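PDB 5D8Z: endoglucanase from Ganoderma lucidum, which probably hydrolyses internal beta-1,4-glucosidic bonds of cellulose and related beta-glucans, as a family 5 endoglucanase. Local coordinates for residues A[162-167]-A[233-238]; A[169-174]-A[198-203]; A[204-209]-A[254-259]. One frame throughout, in Å; residues are numbered along the deposited sequence.

Contact 1: residues A[162-167]-A[233-238]; sequences MNEPHD and DVHKYL. With BGC (beta-D-glucopyranose), chain C.
Glu164 meets His235 at the sugar-binding end of an eight-stranded (beta/alpha)8 barrel, in the Asn-Glu-Pro sequence well known from family 5 glycoside hydrolases. In relatives the glutamate of this motif is the acid/base, and the position of Glu164 is consistent with that role.

Hydrogen bonding comes first. His235 ND1 donates to Glu164 OE2 over 3.0 Å and almost in line, with an N-H...O angle of 177°. The acceptor lies in the imidazole plane, while the donor reaches OE2 on its anti side, somewhat out of the carboxylate plane, the carboxylate being turned 56° from the ring. Beyond CG the glutamate chain runs extended (chi2 -173°), which carries the carboxylate past the histidine to the glucose of chain C, whose O4 donates to Glu164 OE1 over 3.1 Å. The hydrogen bonds are shared out, OE2 taking the histidine and OE1 the sugar O4, though OE2 also lies against C6 of the glucose; the pair of bonds should limit rotation of the group. His235 has a second, weak bond between NE2 and Thr275 OG1.

Packing completes the contact. Asn163 OD1, which accepts from Arg76 NH2, lies at the edge of the imidazole, 3.3 Å from His235 CE1. Tyr237, its hydroxyl hydrogen-bonded to Glu276, brings CE2 to 3.6 Å from C6 of the sugar, and Glu164 OE2 sits near the plane of the tyrosine ring, 4.3 Å from that same Tyr237 CE2.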
loop_
_atom_site.group_PDB
_atom_site.type_symbol
_atom_site.label_atom_id
_atom_site.label_comp_id
_atom_site.label_asym_id
_atom_site.label_seq_id
_atom_site.Cartn_x
_atom_site.Cartn_y
_atom_site.Cartn_z
ATOM N N MET A 162 -2.600 2.459 7.262
ATOM C CA MET A 162 -2.069 1.274 7.872
ATOM C C MET A 162 -2.166 0.075 6.979
ATOM O O MET A 162 -3.201 -0.186 6.388
ATOM C CB MET A 162 -2.829 0.965 9.148
ATOM C CG MET A 162 -2.392 -0.330 9.829
ATOM S SD MET A 162 -0.672 -0.363 10.367
ATOM C CE MET A 162 -0.626 1.094 11.403
ATOM N N ASN A 163 -1.089 -0.694 6.947
ATOM C CA ASN A 163 -1.013 -1.849 6.101
ATOM C C ASN A 163 -1.598 -3.075 6.751
ATOM O O ASN A 163 -1.215 -3.433 7.844
ATOM C CB ASN A 163 0.421 -2.166 5.799
ATOM C CG ASN A 163 0.543 -3.372 4.931
ATOM O OD1 ASN A 163 0.204 -3.325 3.757
ATOM N ND2 ASN A 163 1.017 -4.465 5.494
ATOM N N GLU A 164 -2.507 -3.730 6.045
ATOM C CA GLU A 164 -3.066 -5.045 6.420
ATOM C C GLU A 164 -3.455 -5.330 7.872
ATOM O O GLU A 164 -2.979 -6.290 8.466
ATOM C CB GLU A 164 -2.164 -6.149 5.889
ATOM C CG GLU A 164 -2.297 -6.313 4.396
ATOM C CD GLU A 164 -1.549 -7.523 3.850
ATOM O OE1 GLU A 164 -0.784 -8.137 4.619
ATOM O OE2 GLU A 164 -1.726 -7.859 2.640
ATOM N N PRO A 165 -4.366 -4.540 8.432
ATOM C CA PRO A 165 -4.941 -4.948 9.706
ATOM C C PRO A 165 -5.531 -6.352 9.619
ATOM O O PRO A 165 -6.121 -6.720 8.602
ATOM C CB PRO A 165 -6.062 -3.948 9.941
ATOM C CG PRO A 165 -5.833 -2.795 9.000
ATOM C CD PRO A 165 -4.864 -3.237 7.950
ATOM N N HIS A 166 -5.344 -7.136 10.665
ATOM C CA HIS A 166 -5.843 -8.470 10.682
ATOM C C HIS A 166 -6.080 -8.870 12.105
ATOM O O HIS A 166 -5.546 -8.260 13.013
ATOM C CB HIS A 166 -4.873 -9.412 10.023
ATOM C CG HIS A 166 -3.646 -9.685 10.828
ATOM N ND1 HIS A 166 -3.601 -10.649 11.809
ATOM C CD2 HIS A 166 -2.410 -9.136 10.778
ATOM C CE1 HIS A 166 -2.394 -10.673 12.340
ATOM N NE2 HIS A 166 -1.653 -9.765 11.733
ATOM N N ASP A 167 -6.922 -9.888 12.269
ATOM C CA ASP A 167 -7.405 -10.374 13.565
ATOM C C ASP A 167 -7.595 -9.269 14.628
ATOM O O ASP A 167 -7.137 -9.387 15.782
ATOM C CB ASP A 167 -6.522 -11.529 14.053
ATOM C CG ASP A 167 -6.370 -12.645 12.993
ATOM O OD1 ASP A 167 -7.397 -13.282 12.673
ATOM O OD2 ASP A 167 -5.239 -12.876 12.476
ATOM N N ASP A 233 -8.870 0.908 1.085
ATOM C CA ASP A 233 -7.569 0.340 0.816
ATOM C C ASP A 233 -7.809 -1.131 0.864
ATOM O O ASP A 233 -8.200 -1.645 1.897
ATOM C CB ASP A 233 -6.629 0.745 1.963
ATOM C CG ASP A 233 -5.159 0.385 1.706
ATOM O OD1 ASP A 233 -4.882 -0.277 0.683
ATOM O OD2 ASP A 233 -4.284 0.761 2.548
ATOM N N VAL A 234 -7.602 -1.829 -0.239
ATOM C CA VAL A 234 -7.796 -3.277 -0.230
ATOM C C VAL A 234 -6.663 -4.006 -0.927
ATOM O O VAL A 234 -5.944 -3.441 -1.753
ATOM C CB VAL A 234 -9.164 -3.692 -0.822
ATOM C CG1 VAL A 234 -10.287 -2.902 -0.166
ATOM C CG2 VAL A 234 -9.209 -3.460 -2.319
ATOM N N HIS A 235 -6.533 -5.277 -0.555
ATOM C CA HIS A 235 -5.472 -6.158 -0.991
ATOM C C HIS A 235 -6.105 -7.494 -1.408
ATOM O O HIS A 235 -7.128 -7.896 -0.846
ATOM C CB HIS A 235 -4.526 -6.385 0.171
ATOM C CG HIS A 235 -3.702 -5.189 0.548
ATOM N ND1 HIS A 235 -2.614 -5.285 1.386
ATOM C CD2 HIS A 235 -3.774 -3.889 0.183
ATOM C CE1 HIS A 235 -2.068 -4.095 1.539
ATOM N NE2 HIS A 235 -2.748 -3.229 0.811
ATOM N N LYS A 236 -5.498 -8.157 -2.397
ATOM C CA LYS A 236 -6.006 -9.416 -2.974
ATOM C C LYS A 236 -4.963 -10.145 -3.821
ATOM O O LYS A 236 -4.408 -9.588 -4.802
ATOM C CB LYS A 236 -7.222 -9.163 -3.859
ATOM C CG LYS A 236 -8.492 -9.783 -3.327
ATOM C CD LYS A 236 -8.478 -11.281 -3.508
ATOM C CE LYS A 236 -8.936 -12.030 -2.274
ATOM N NZ LYS A 236 -8.672 -13.486 -2.491
ATOM N N TYR A 237 -4.732 -11.406 -3.466
ATOM C CA TYR A 237 -3.735 -12.234 -4.136
ATOM C C TYR A 237 -4.466 -13.326 -4.881
ATOM O O TYR A 237 -5.650 -13.501 -4.666
ATOM C CB TYR A 237 -2.773 -12.793 -3.101
ATOM C CG TYR A 237 -1.847 -11.718 -2.594
ATOM C CD1 TYR A 237 -0.721 -11.357 -3.323
ATOM C CD2 TYR A 237 -2.106 -11.035 -1.418
ATOM C CE1 TYR A 237 0.146 -10.393 -2.871
ATOM C CE2 TYR A 237 -1.249 -10.049 -0.977
ATOM C CZ TYR A 237 -0.129 -9.737 -1.709
ATOM O OH TYR A 237 0.727 -8.758 -1.292
ATOM N N LEU A 238 -3.773 -14.061 -5.745
ATOM C CA LEU A 238 -4.442 -14.971 -6.664
ATOM C C LEU A 238 -4.268 -16.452 -6.328
ATOM O O LEU A 238 -4.586 -17.319 -7.145
ATOM C CB LEU A 238 -3.981 -14.674 -8.097
ATOM C CG LEU A 238 -4.627 -13.409 -8.709
ATOM C CD1 LEU A 238 -3.963 -12.142 -8.194
ATOM C CD2 LEU A 238 -4.616 -13.382 -10.231
HETATM C C2 BGC C . 0.566 -13.304 4.747
HETATM C C3 BGC C . 1.156 -11.986 4.197
HETATM C C4 BGC C . 0.290 -11.352 3.123
HETATM C C5 BGC C . -1.186 -11.309 3.567
HETATM C C6 BGC C . -2.104 -10.921 2.410
HETATM C C1 BGC C . -0.959 -13.283 5.036
HETATM O O2 BGC C . 1.268 -13.622 5.954
HETATM O O3 BGC C . 2.447 -12.167 3.579
HETATM O O4 BGC C . 0.898 -10.077 2.801
HETATM O O5 BGC C . -1.687 -12.578 4.023
HETATM O O6 BGC C . -3.010 -11.976 2.068
#

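Contact 2: residues A[169-174]-A[198-203]; sequences PDINLW and PGNNWT. With BGC (beta-D-glucopyranose), chain B.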
loop_
_atom_site.group_PDB
_atom_site.type_symbol
_atom_site.label_atom_id
_atom_site.label_comp_id
_atom_site.label_asym_id
_atom_site.label_seq_id
_atom_site.Cartn_x
_atom_site.Cartn_y
_atom_site.Cartn_z
ATOM N N PRO A 169 -10.161 -7.344 17.037
ATOM C CA PRO A 169 -11.460 -7.770 17.603
ATOM C C PRO A 169 -12.661 -6.816 17.404
ATOM O O PRO A 169 -13.758 -7.311 17.292
ATOM C CB PRO A 169 -11.157 -7.994 19.080
ATOM C CG PRO A 169 -9.901 -7.245 19.339
ATOM C CD PRO A 169 -9.123 -7.182 18.064
ATOM N N ASP A 170 -12.482 -5.495 17.353
ATOM C CA ASP A 170 -13.618 -4.595 17.143
ATOM C C ASP A 170 -13.341 -3.577 16.051
ATOM O O ASP A 170 -12.644 -2.580 16.263
ATOM C CB ASP A 170 -14.015 -3.859 18.422
ATOM C CG ASP A 170 -15.113 -2.804 18.185
ATOM O OD1 ASP A 170 -14.899 -1.866 17.391
ATOM O OD2 ASP A 170 -16.197 -2.896 18.795
ATOM N N ILE A 171 -13.958 -3.797 14.907
ATOM C CA ILE A 171 -13.725 -2.966 13.762
ATOM C C ILE A 171 -14.157 -1.501 13.898
ATOM O O ILE A 171 -13.575 -0.609 13.269
ATOM C CB ILE A 171 -14.420 -3.569 12.546
ATOM C CG1 ILE A 171 -13.917 -2.893 11.275
ATOM C CG2 ILE A 171 -15.930 -3.438 12.679
ATOM C CD1 ILE A 171 -12.465 -3.176 10.991
ATOM N N ASN A 172 -15.176 -1.229 14.688
ATOM C CA ASN A 172 -15.588 0.162 14.858
ATOM C C ASN A 172 -14.620 0.981 15.664
ATOM O O ASN A 172 -14.538 2.175 15.455
ATOM C CB ASN A 172 -16.978 0.255 15.485
ATOM C CG ASN A 172 -18.055 -0.288 14.558
ATOM O OD1 ASN A 172 -18.317 0.291 13.471
ATOM N ND2 ASN A 172 -18.682 -1.412 14.965
ATOM N N LEU A 173 -13.919 0.343 16.604
ATOM C CA LEU A 173 -12.849 0.994 17.342
ATOM C C LEU A 173 -11.690 1.242 16.405
ATOM O O LEU A 173 -11.067 2.303 16.463
ATOM C CB LEU A 173 -12.389 0.150 18.520
ATOM C CG LEU A 173 -13.412 0.104 19.653
ATOM C CD1 LEU A 173 -13.018 -0.942 20.689
ATOM C CD2 LEU A 173 -13.576 1.469 20.300
ATOM N N TRP A 174 -11.413 0.279 15.536
ATOM C CA TRP A 174 -10.425 0.492 14.488
ATOM C C TRP A 174 -10.783 1.654 13.543
ATOM O O TRP A 174 -9.952 2.495 13.229
ATOM C CB TRP A 174 -10.202 -0.785 13.662
ATOM C CG TRP A 174 -9.317 -0.537 12.486
ATOM C CD1 TRP A 174 -9.645 -0.670 11.173
ATOM C CD2 TRP A 174 -7.971 -0.064 12.510
ATOM N NE1 TRP A 174 -8.577 -0.331 10.368
ATOM C CE2 TRP A 174 -7.541 0.059 11.169
ATOM C CE3 TRP A 174 -7.083 0.272 13.527
ATOM C CZ2 TRP A 174 -6.265 0.493 10.831
ATOM C CZ3 TRP A 174 -5.811 0.730 13.172
ATOM C CH2 TRP A 174 -5.420 0.820 11.844
ATOM N N PRO A 198 -7.913 1.252 5.547
ATOM C CA PRO A 198 -7.794 -0.171 5.614
ATOM C C PRO A 198 -8.722 -0.761 6.648
ATOM O O PRO A 198 -8.972 -0.126 7.671
ATOM C CB PRO A 198 -6.376 -0.338 6.115
ATOM C CG PRO A 198 -6.231 0.788 7.103
ATOM C CD PRO A 198 -7.114 1.893 6.601
ATOM N N GLY A 199 -9.243 -1.947 6.360
ATOM C CA GLY A 199 -9.980 -2.741 7.306
ATOM C C GLY A 199 -9.380 -4.105 7.579
ATOM O O GLY A 199 -8.212 -4.339 7.381
ATOM N N ASN A 200 -10.212 -5.026 8.028
ATOM C CA ASN A 200 -9.766 -6.232 8.695
ATOM C C ASN A 200 -9.426 -7.310 7.700
ATOM O O ASN A 200 -9.375 -7.063 6.489
ATOM C CB ASN A 200 -10.872 -6.688 9.621
ATOM C CG ASN A 200 -10.353 -7.427 10.825
ATOM O OD1 ASN A 200 -9.323 -8.118 10.746
ATOM N ND2 ASN A 200 -11.075 -7.317 11.952
ATOM N N ASN A 201 -9.193 -8.508 8.220
ATOM C CA ASN A 201 -8.721 -9.657 7.446
ATOM C C ASN A 201 -7.667 -9.303 6.396
ATOM O O ASN A 201 -7.823 -9.614 5.226
ATOM C CB ASN A 201 -9.894 -10.440 6.837
ATOM C CG ASN A 201 -9.496 -11.866 6.441
ATOM O OD1 ASN A 201 -8.853 -12.589 7.223
ATOM N ND2 ASN A 201 -9.877 -12.283 5.222
ATOM N N TRP A 202 -6.582 -8.663 6.837
ATOM C CA TRP A 202 -5.518 -8.246 5.947
ATOM C C TRP A 202 -6.080 -7.407 4.810
ATOM O O TRP A 202 -5.588 -7.507 3.678
ATOM C CB TRP A 202 -4.777 -9.460 5.370
ATOM C CG TRP A 202 -4.479 -10.488 6.395
ATOM C CD1 TRP A 202 -5.333 -11.438 6.868
ATOM C CD2 TRP A 202 -3.254 -10.663 7.117
ATOM N NE1 TRP A 202 -4.721 -12.197 7.839
ATOM C CE2 TRP A 202 -3.442 -11.744 8.008
ATOM C CE3 TRP A 202 -2.016 -10.017 7.100
ATOM C CZ2 TRP A 202 -2.434 -12.194 8.864
ATOM C CZ3 TRP A 202 -1.013 -10.474 7.951
ATOM C CH2 TRP A 202 -1.230 -11.551 8.814
ATOM N N THR A 203 -7.075 -6.566 5.123
ATOM C CA THR A 203 -7.874 -5.844 4.110
ATOM C C THR A 203 -8.187 -6.691 2.910
ATOM O O THR A 203 -8.160 -6.216 1.779
ATOM C CB THR A 203 -7.195 -4.566 3.532
ATOM O OG1 THR A 203 -5.762 -4.687 3.554
ATOM C CG2 THR A 203 -7.606 -3.348 4.261
HETATM C C2 BGC B . -5.151 -15.529 5.058
HETATM C C3 BGC B . -3.880 -14.757 4.650
HETATM C C4 BGC B . -2.753 -14.901 5.696
HETATM C C5 BGC B . -2.692 -16.313 6.354
HETATM C C6 BGC B . -2.020 -16.284 7.725
HETATM C C1 BGC B . -4.802 -16.978 5.410
HETATM O O1 BGC B . -5.982 -17.746 5.682
HETATM O O2 BGC B . -6.119 -15.492 4.003
HETATM O O3 BGC B . -4.197 -13.363 4.422
HETATM O O4 BGC B . -1.470 -14.632 5.083
HETATM O O5 BGC B . -3.958 -16.968 6.563
HETATM O O6 BGC B . -2.269 -17.539 8.362
#
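Trp174 holds its CG opposite the main-chain N (chi1 173°), a setting that throws the indole off the first turn of helix 171-187 toward Pro198; Ile171, three residues earlier at the helix start, has CG1 similarly placed (chi1 -167°) and reaches for Asn200. Trp174 NE1 donates to Pro198 O over 2.7 Å at 163°. The oxygen lies close to the indole plane, yet the donor stands above the plane of the carbonyl. Next to this bond, the benzo carbon CZ2 of Trp174 packs on Pro198 CG at 3.7 Å, the two side chains roughly perpendicular. In the beta-alpha-beta crossover of the barrel, this ties the start of the helix to the end of strand 194-198, which follows it. With an alanine here in place of Trp174, Pro198 O would probably lose this donor and a gap would open beside the proline ring. Asp170 is the N-cap, its OD1 accepting from Leu173 N. Ile171 CD1 touches Asn200 CB at 4.1 Å, and Asn200 OD1 in turn accepts from Asn201 N. Further along the loop, Trp202 stacks with His166 and offers one face to the glucose of chain B, whose O3 is 3.3 Å from Trp202 CD1.

Contact 3: residues A[204-209]-A[254-259]; sequences SAETFV and IDNAWA
Ala205 and Glu206 pack against Asn256, Ala257 and Trp258 in a side-by-side contact of loop and helix: the loop that leaves strand 194-198 leans on the first turns of helix 254-267, at the outer wall of the barrel. The backbones come close, with Glu206 CA 4.3 Å from Ala257 CA, and the small Ala257 leaves room for this approach.

The apolar half belongs to Ala205. Its CB lies over one face of the Trp258 indole, 4.0 Å from CZ3, and also meets Ala257 CB at 4.5 Å. The indole bridges further into the fold, touching Val234 of the neighbouring strand and meeting Phe303 edge-to-face.

Toward the surface the partners are longer. Glu206, with CG anti to its main-chain N (chi1 -179°) and a bend at chi2, lays its chain alongside Asn256, both pointing the same way, with carboxylate and amide planes 77° apart. Glu206 OE1 comes to 3.3 Å from Asn256 CB, and Glu206 CG to 3.5 Å from Asn256 O; CB and the backbone oxygen of the asparagine do the touching, not its amide group.

Both backbones have local shape of their own. Ser204 OG accepts from Glu206 N in an ST turn, and the helix begins with a wider pi-type turn in which Ala259 N bonds to Ile254 O over 2.8 Å. Such packing of a beta-alpha loop on a neighbouring outer helix belongs to the TIM-barrel architecture of family 5 cellulases.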
loop_
_atom_site.group_PDB
_atom_site.type_symbol
_atom_site.label_atom_id
_atom_site.label_comp_id
_atom_site.label_asym_id
_atom_site.label_seq_id
_atom_site.Cartn_x
_atom_site.Cartn_y
_atom_site.Cartn_z
ATOM N N SER A 204 -8.473 -7.956 3.124
ATOM C CA SER A 204 -8.883 -8.758 2.005
ATOM C C SER A 204 -10.066 -8.037 1.353
ATOM O O SER A 204 -10.971 -7.556 2.046
ATOM C CB SER A 204 -9.270 -10.144 2.477
ATOM O OG SER A 204 -10.007 -10.825 1.494
ATOM N N ALA A 205 -10.020 -7.931 0.034
ATOM C CA ALA A 205 -11.130 -7.397 -0.759
ATOM C C ALA A 205 -12.374 -8.282 -0.745
ATOM O O ALA A 205 -13.470 -7.810 -1.001
ATOM C CB ALA A 205 -10.690 -7.208 -2.201
ATOM N N GLU A 206 -12.186 -9.571 -0.498
ATOM C CA GLU A 206 -13.277 -10.535 -0.478
ATOM C C GLU A 206 -14.190 -10.359 0.724
ATOM O O GLU A 206 -15.384 -10.547 0.624
ATOM C CB GLU A 206 -12.700 -11.939 -0.475
ATOM C CG GLU A 206 -13.708 -13.066 -0.489
ATOM C CD GLU A 206 -13.208 -14.245 -1.308
ATOM O OE1 GLU A 206 -12.670 -14.004 -2.420
ATOM O OE2 GLU A 206 -13.345 -15.409 -0.864
ATOM N N THR A 207 -13.635 -10.009 1.873
ATOM C CA THR A 207 -14.442 -9.885 3.090
ATOM C C THR A 207 -14.675 -8.441 3.478
ATOM O O THR A 207 -15.304 -8.188 4.490
ATOM C CB THR A 207 -13.722 -10.535 4.267
ATOM O OG1 THR A 207 -12.463 -9.858 4.446
ATOM C CG2 THR A 207 -13.488 -12.007 3.979
ATOM N N PHE A 208 -14.165 -7.502 2.692
ATOM C CA PHE A 208 -14.199 -6.108 3.077
ATOM C C PHE A 208 -15.562 -5.582 3.471
ATOM O O PHE A 208 -15.659 -4.779 4.389
ATOM C CB PHE A 208 -13.666 -5.225 1.964
ATOM C CG PHE A 208 -13.377 -3.817 2.407
ATOM C CD1 PHE A 208 -12.216 -3.532 3.095
ATOM C CD2 PHE A 208 -14.273 -2.789 2.147
ATOM C CE1 PHE A 208 -11.948 -2.250 3.520
ATOM C CE2 PHE A 208 -14.008 -1.498 2.559
ATOM C CZ PHE A 208 -12.839 -1.224 3.246
ATOM N N VAL A 209 -16.605 -6.001 2.759
ATOM C CA VAL A 209 -17.995 -5.648 3.100
ATOM C C VAL A 209 -18.594 -6.648 4.106
ATOM O O VAL A 209 -19.223 -6.234 5.094
ATOM C CB VAL A 209 -18.896 -5.603 1.844
ATOM C CG1 VAL A 209 -20.301 -5.131 2.208
ATOM C CG2 VAL A 209 -18.287 -4.710 0.758
ATOM N N ILE A 254 -12.731 -12.184 -9.427
ATOM C CA ILE A 254 -13.870 -11.379 -9.903
ATOM C C ILE A 254 -15.170 -11.795 -9.244
ATOM O O ILE A 254 -15.860 -10.951 -8.657
ATOM C CB ILE A 254 -14.040 -11.471 -11.420
ATOM C CG1 ILE A 254 -12.864 -10.750 -12.091
ATOM C CG2 ILE A 254 -15.362 -10.855 -11.836
ATOM C CD1 ILE A 254 -12.532 -11.210 -13.495
ATOM N N ASP A 255 -15.476 -13.092 -9.342
ATOM C CA ASP A 255 -16.719 -13.659 -8.808
ATOM C C ASP A 255 -16.889 -13.435 -7.313
ATOM O O ASP A 255 -17.964 -13.032 -6.863
ATOM C CB ASP A 255 -16.790 -15.168 -9.074
ATOM C CG ASP A 255 -17.239 -15.509 -10.498
ATOM O OD1 ASP A 255 -17.390 -14.583 -11.319
ATOM O OD2 ASP A 255 -17.443 -16.718 -10.787
ATOM N N ASN A 256 -15.828 -13.703 -6.546
ATOM C CA ASN A 256 -15.899 -13.673 -5.076
ATOM C C ASN A 256 -15.442 -12.376 -4.408
ATOM O O ASN A 256 -15.676 -12.194 -3.208
ATOM C CB ASN A 256 -15.121 -14.852 -4.501
ATOM C CG ASN A 256 -15.706 -16.194 -4.916
ATOM O OD1 ASN A 256 -16.652 -16.261 -5.715
ATOM N ND2 ASN A 256 -15.145 -17.275 -4.374
ATOM N N ALA A 257 -14.826 -11.472 -5.182
ATOM C CA ALA A 257 -14.236 -10.273 -4.619
ATOM C C ALA A 257 -14.547 -8.987 -5.363
ATOM O O ALA A 257 -15.197 -8.117 -4.812
ATOM C CB ALA A 257 -12.748 -10.462 -4.505
ATOM N N TRP A 258 -14.096 -8.847 -6.603
ATOM C CA TRP A 258 -14.214 -7.552 -7.271
ATOM C C TRP A 258 -15.618 -7.241 -7.724
ATOM O O TRP A 258 -16.008 -6.080 -7.716
ATOM C CB TRP A 258 -13.265 -7.421 -8.451
ATOM C CG TRP A 258 -11.910 -7.750 -8.104
ATOM C CD1 TRP A 258 -11.228 -8.821 -8.520
ATOM C CD2 TRP A 258 -11.046 -7.030 -7.220
ATOM N NE1 TRP A 258 -9.970 -8.821 -7.984
ATOM C CE2 TRP A 258 -9.832 -7.730 -7.172
ATOM C CE3 TRP A 258 -11.176 -5.861 -6.468
ATOM C CZ2 TRP A 258 -8.756 -7.310 -6.397
ATOM C CZ3 TRP A 258 -10.105 -5.439 -5.711
ATOM C CH2 TRP A 258 -8.906 -6.160 -5.683
ATOM N N ALA A 259 -16.374 -8.251 -8.137
ATOM C CA ALA A 259 -17.784 -8.013 -8.518
ATOM C C ALA A 259 -18.593 -7.524 -7.328
ATOM O O ALA A 259 -19.065 -6.376 -7.373
ATOM C CB ALA A 259 -18.430 -9.250 -9.131
#

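In the fold
The three contacts gather around neighbouring strands of the one parallel barrel: 157-160, 194-198 and 230-235. Contact 1 is the innermost, its centre about 9 Å from that of the chain, against about 16 and 17 Å for contacts 2 and 3. Between contact centres the distances are about 10 Å (1 to 2), 12 Å (1 to 3) and 16 Å (2 to 3). Along the sequence contact 2 nests within the span closed by contact 1, whereas contacts 1 and 3 interleave. The continuous run 198-209 joins them, flanking residues 233-238 through probable backbone bonds, His235 N to Thr203 O and His235 O to Ala205 N, and so links the glucan-binding centre to helices 171-187 and 254-267 outside.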